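Local coordinates for protein delta (Bacillus subtilis, PDB 3ZH9) that probably opens the ring-shaped beta subunit dimer so that the ATP-hydrolysing tau-delta-delta' loader can place it on primed DNA for replication, at residues A[76-81]-A[111-116]; A[153-158]-A[183-188]. All coordinates share one frame; numbering follows the deposited sequence.

Contact 1: A[76-81]-A[111-116]; sequences RLVIVK and PYTVFV
V116 and I79 stand next to each other on one face of a parallel strand pair, their branches directed alike. CG2 of V116 presses on CG1 of I79 at 3.3 Å, closer than two carbons normally pack. The turn of V116 (chi1 -44°) sets CG2 between its own N and carbonyl carbon, and sends CG1 back to CD1 of L77, 3.9 Å off. That same CD1 of L77 also reaches across to the neighbouring strand, 3.3 Å from the carbonyl O of V114. On the other face the F115 ring is met obliquely from two places: CG2 of V80 approaches CZ of F115 at 3.5 Å, and CG1 of V78 sits 3.9 Å from CD2 of F115. Toward the start of the strands, the aliphatic part of R76 runs past T113, CD to OG1 3.5 Å. The chain of R76 then bends at chi3 (-66°), and its guanidinium reaches the carbonyls of F47, T68 and F69, while T113 OG1 bonds to that of A66. Between the two faces, five backbone hydrogen bonds hold the register R76-T113 to I79-V116; in one rung V116 N gives to V78 O at 2.9 Å, almost straight at 173°. Helix 25-39 packs on L77 and I79, helices 59-66 and 99-107 on the F115 face. Two parallel neighbours joined through helix 99-107 make a beta-alpha-beta unit, here within a five-stranded sheet of order 2-3-4-1-5, as in the P-loop NTPase-like core of AAA+ proteins.

Contact 2: A[153-158]-A[183-188]; sequences DFTVNL and SSIFQE. With SO4 (sulfate ion), chain B.
The F154 ring offers its edge to I185: CG2 of I185 lies near the ring plane, 4.1 Å from CE2, and the ring of F3 also meets F154, with the planes about 35° apart. The F186 ring is touched obliquely by L158, whose CD2 is 3.9 Å from CD2 of F186. L158 comes at F186 nearly perpendicular, and the same methyl reaches down to CA of F186 at 3.6 Å. Between these pairs, CG2 of I185, anti to its own N, rests against both branches of T155, 3.4 Å from OG1 and 3.8 Å from CG2; T155 OG1 is itself hydrogen-bonded to the carbonyl of T151. The two segments run roughly parallel, inclined at 29°, and their axes come no nearer than 10.4 Å. With helix 168-177 beside them they form a small helical bundle, consistent with the helical lid that follows the P-loop NTPase-like core in AAA+ relatives. At the start of helix 182-195, S183 N gives a hydrogen bond to O1 of a sulfate, 3.1 Å and 160°, a place where the helix end may favour an anion. H181 ND1 binds the same ion, probably from the crystallisation liquor.

In the fold
From the N terminus the chain first lays down helix 2-10, strand 17-21, helix 25-39, edge strand 49-53 and helix 59-66 before strand 76-81. Contact 1 closes the 29-residue excursion through helix 99-107. The chain next adds edge strand 139-142 and leaves the sheet for helix 148-160. Contact 2 then closes a 24-residue loop holding helix 168-177. The two loops follow in series, neither nested nor crossed, and their centres lie 28 Å apart, with about 17 Å between nearest atoms. Helix 25-39 spans the gap: it packs on L77 and I79 of contact 1 and on F186 of contact 2, tying sheet to helical bundle, while helix 2-10 also packs against contact 2.

Contact 1: A[76-81]-A[111-116]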
# COMPACT_ATOMS: atom_id res chain seq x y z
N ARG A 76 9.50 -21.01 17.40
CA ARG A 76 8.63 -21.40 16.31
C ARG A 76 7.86 -20.14 15.91
O ARG A 76 7.64 -19.26 16.74
CB ARG A 76 7.72 -22.50 16.85
CG ARG A 76 6.48 -22.81 16.09
CD ARG A 76 5.69 -23.88 16.83
NE ARG A 76 6.38 -25.17 16.86
CZ ARG A 76 6.83 -25.81 15.77
NH1 ARG A 76 6.67 -25.28 14.57
NH2 ARG A 76 7.44 -26.98 15.89
N LEU A 77 7.50 -20.02 14.63
CA LEU A 77 6.70 -18.90 14.16
C LEU A 77 5.40 -19.41 13.55
O LEU A 77 5.41 -20.24 12.65
CB LEU A 77 7.46 -18.07 13.11
CG LEU A 77 6.75 -16.86 12.50
CD1 LEU A 77 6.25 -15.89 13.58
CD2 LEU A 77 7.68 -16.13 11.55
N VAL A 78 4.27 -18.90 14.03
CA VAL A 78 2.98 -19.33 13.53
C VAL A 78 2.21 -18.11 13.07
O VAL A 78 1.94 -17.20 13.86
CB VAL A 78 2.15 -20.10 14.58
CG1 VAL A 78 0.72 -20.30 14.07
CG2 VAL A 78 2.80 -21.44 14.94
N ILE A 79 1.87 -18.08 11.79
CA ILE A 79 1.17 -16.94 11.21
C ILE A 79 -0.26 -17.32 10.85
O ILE A 79 -0.52 -18.34 10.21
CB ILE A 79 1.92 -16.41 9.98
CG1 ILE A 79 3.33 -15.98 10.38
CG2 ILE A 79 1.17 -15.26 9.32
CD1 ILE A 79 4.20 -15.65 9.22
N VAL A 80 -1.19 -16.49 11.30
CA VAL A 80 -2.61 -16.74 11.12
C VAL A 80 -3.26 -15.54 10.45
O VAL A 80 -3.49 -14.51 11.09
CB VAL A 80 -3.30 -17.02 12.47
CG1 VAL A 80 -4.77 -17.24 12.27
CG2 VAL A 80 -2.68 -18.22 13.13
N LYS A 81 -3.55 -15.68 9.15
CA LYS A 81 -4.13 -14.57 8.39
C LYS A 81 -5.66 -14.55 8.41
O LYS A 81 -6.31 -15.59 8.51
CB LYS A 81 -3.67 -14.63 6.93
CG LYS A 81 -2.16 -14.59 6.73
CD LYS A 81 -1.83 -14.75 5.25
CE LYS A 81 -0.34 -14.82 5.00
NZ LYS A 81 -0.05 -15.34 3.63
N PRO A 111 5.49 -20.30 25.28
CA PRO A 111 6.59 -19.34 25.40
C PRO A 111 7.61 -19.47 24.27
O PRO A 111 8.36 -18.54 23.97
CB PRO A 111 7.21 -19.70 26.75
CG PRO A 111 6.88 -21.16 26.95
CD PRO A 111 5.52 -21.35 26.32
N TYR A 112 7.61 -20.64 23.63
CA TYR A 112 8.57 -20.94 22.58
C TYR A 112 8.04 -20.62 21.18
O TYR A 112 8.72 -20.83 20.18
CB TYR A 112 8.93 -22.42 22.67
CG TYR A 112 7.73 -23.31 22.96
CD1 TYR A 112 6.83 -23.66 21.95
CD2 TYR A 112 7.48 -23.78 24.25
CE1 TYR A 112 5.73 -24.47 22.22
CE2 TYR A 112 6.39 -24.59 24.53
CZ TYR A 112 5.52 -24.94 23.52
OH TYR A 112 4.44 -25.75 23.83
N THR A 113 6.81 -20.12 21.13
CA THR A 113 6.16 -19.78 19.88
C THR A 113 5.95 -18.27 19.77
O THR A 113 5.58 -17.61 20.74
CB THR A 113 4.77 -20.48 19.77
OG1 THR A 113 4.96 -21.89 19.59
CG2 THR A 113 3.95 -19.93 18.62
N VAL A 114 6.21 -17.73 18.59
CA VAL A 114 5.73 -16.39 18.25
C VAL A 114 4.50 -16.53 17.35
O VAL A 114 4.58 -17.04 16.22
CB VAL A 114 6.82 -15.55 17.55
CG1 VAL A 114 6.27 -14.15 17.19
CG2 VAL A 114 8.07 -15.46 18.46
N PHE A 115 3.36 -16.09 17.87
CA PHE A 115 2.06 -16.24 17.20
C PHE A 115 1.62 -14.87 16.66
O PHE A 115 1.42 -13.92 17.43
CB PHE A 115 1.04 -16.73 18.24
CG PHE A 115 -0.27 -17.17 17.66
CD1 PHE A 115 -1.30 -16.25 17.47
CD2 PHE A 115 -0.49 -18.52 17.34
CE1 PHE A 115 -2.53 -16.66 16.95
CE2 PHE A 115 -1.71 -18.93 16.83
CZ PHE A 115 -2.73 -18.00 16.63
N VAL A 116 1.48 -14.77 15.34
CA VAL A 116 1.09 -13.50 14.72
C VAL A 116 -0.27 -13.59 14.01
O VAL A 116 -0.47 -14.39 13.09
CB VAL A 116 2.16 -12.99 13.73
CG1 VAL A 116 3.55 -13.14 14.34
CG2 VAL A 116 2.10 -13.77 12.46

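Contact 2: A[153-158]-A[183-188]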
# COMPACT_ATOMS: atom_id res chain seq x y z
N ASP A 153 5.62 12.34 7.48
CA ASP A 153 6.18 11.92 8.77
C ASP A 153 6.70 10.49 8.71
O ASP A 153 7.77 10.17 9.22
CB ASP A 153 5.16 12.07 9.91
CG ASP A 153 4.73 13.50 10.14
OD1 ASP A 153 5.36 14.42 9.57
OD2 ASP A 153 3.77 13.72 10.91
N PHE A 154 5.94 9.60 8.09
CA PHE A 154 6.40 8.24 7.92
C PHE A 154 7.77 8.19 7.23
O PHE A 154 8.66 7.44 7.65
CB PHE A 154 5.39 7.43 7.12
CG PHE A 154 5.94 6.14 6.60
CD1 PHE A 154 5.85 4.99 7.35
CD2 PHE A 154 6.52 6.08 5.33
CE1 PHE A 154 6.35 3.79 6.87
CE2 PHE A 154 7.02 4.89 4.84
CZ PHE A 154 6.93 3.74 5.62
N THR A 155 7.93 8.97 6.17
CA THR A 155 9.19 9.06 5.41
C THR A 155 10.33 9.59 6.28
O THR A 155 11.44 9.05 6.27
CB THR A 155 9.02 9.97 4.19
OG1 THR A 155 7.90 9.52 3.41
CG2 THR A 155 10.27 9.96 3.30
N VAL A 156 10.06 10.64 7.04
CA VAL A 156 11.05 11.20 7.93
C VAL A 156 11.51 10.19 8.97
O VAL A 156 12.71 10.04 9.24
CB VAL A 156 10.53 12.49 8.60
CG1 VAL A 156 11.42 12.89 9.79
CG2 VAL A 156 10.45 13.61 7.57
N ASN A 157 10.55 9.48 9.56
CA ASN A 157 10.87 8.50 10.58
C ASN A 157 11.56 7.29 9.97
O ASN A 157 12.36 6.65 10.62
CB ASN A 157 9.62 8.06 11.33
CG ASN A 157 9.12 9.11 12.28
OD1 ASN A 157 9.90 9.80 12.93
ND2 ASN A 157 7.79 9.26 12.36
N LEU A 158 11.22 6.98 8.73
CA LEU A 158 11.82 5.84 8.07
C LEU A 158 13.34 6.02 7.94
O LEU A 158 14.10 5.10 8.22
CB LEU A 158 11.18 5.60 6.70
CG LEU A 158 11.71 4.37 5.99
CD1 LEU A 158 11.57 3.17 6.89
CD2 LEU A 158 11.00 4.14 4.65
N SER A 183 5.52 1.49 -0.36
CA SER A 183 6.51 0.53 -0.84
C SER A 183 7.61 1.23 -1.66
O SER A 183 8.78 0.86 -1.60
CB SER A 183 5.83 -0.55 -1.69
OG SER A 183 5.35 0.00 -2.91
N SER A 184 7.22 2.25 -2.42
CA SER A 184 8.15 3.03 -3.22
C SER A 184 8.98 3.96 -2.34
O SER A 184 10.18 4.11 -2.54
CB SER A 184 7.40 3.84 -4.27
OG SER A 184 6.62 2.99 -5.09
N ILE A 185 8.34 4.56 -1.34
CA ILE A 185 9.07 5.39 -0.40
C ILE A 185 10.12 4.56 0.34
O ILE A 185 11.24 5.01 0.53
CB ILE A 185 8.12 6.07 0.61
CG1 ILE A 185 7.24 7.10 -0.08
CG2 ILE A 185 8.92 6.75 1.71
CD1 ILE A 185 5.93 7.36 0.66
N PHE A 186 9.75 3.35 0.76
CA PHE A 186 10.66 2.49 1.49
C PHE A 186 11.85 2.16 0.61
O PHE A 186 13.00 2.30 0.99
CB PHE A 186 9.94 1.20 1.95
CG PHE A 186 10.83 0.27 2.71
CD1 PHE A 186 11.69 -0.58 2.05
CD2 PHE A 186 10.81 0.26 4.10
CE1 PHE A 186 12.53 -1.46 2.76
CE2 PHE A 186 11.64 -0.60 4.83
CZ PHE A 186 12.51 -1.46 4.16
N GLN A 187 11.55 1.72 -0.59
CA GLN A 187 12.58 1.42 -1.56
C GLN A 187 13.53 2.62 -1.83
O GLN A 187 14.75 2.46 -1.80
CB GLN A 187 11.94 0.93 -2.85
CG GLN A 187 12.91 0.77 -4.00
CD GLN A 187 12.24 0.23 -5.26
OE1 GLN A 187 11.10 -0.25 -5.22
NE2 GLN A 187 12.94 0.31 -6.38
N GLU A 188 12.97 3.79 -2.08
CA GLU A 188 13.79 4.95 -2.43
C GLU A 188 14.59 5.46 -1.22
O GLU A 188 15.73 5.90 -1.37
CB GLU A 188 12.94 6.08 -3.02
CG GLU A 188 12.20 5.72 -4.30
CD GLU A 188 13.13 5.23 -5.44
OE1 GLU A 188 14.33 5.56 -5.44
OE2 GLU A 188 12.64 4.52 -6.34
S SO4 B . 1.86 0.31 -1.93
O1 SO4 B . 2.49 0.69 -0.66
O2 SO4 B . 0.97 1.39 -2.35
O3 SO4 B . 1.11 -0.93 -1.73
O4 SO4 B . 2.86 0.11 -2.97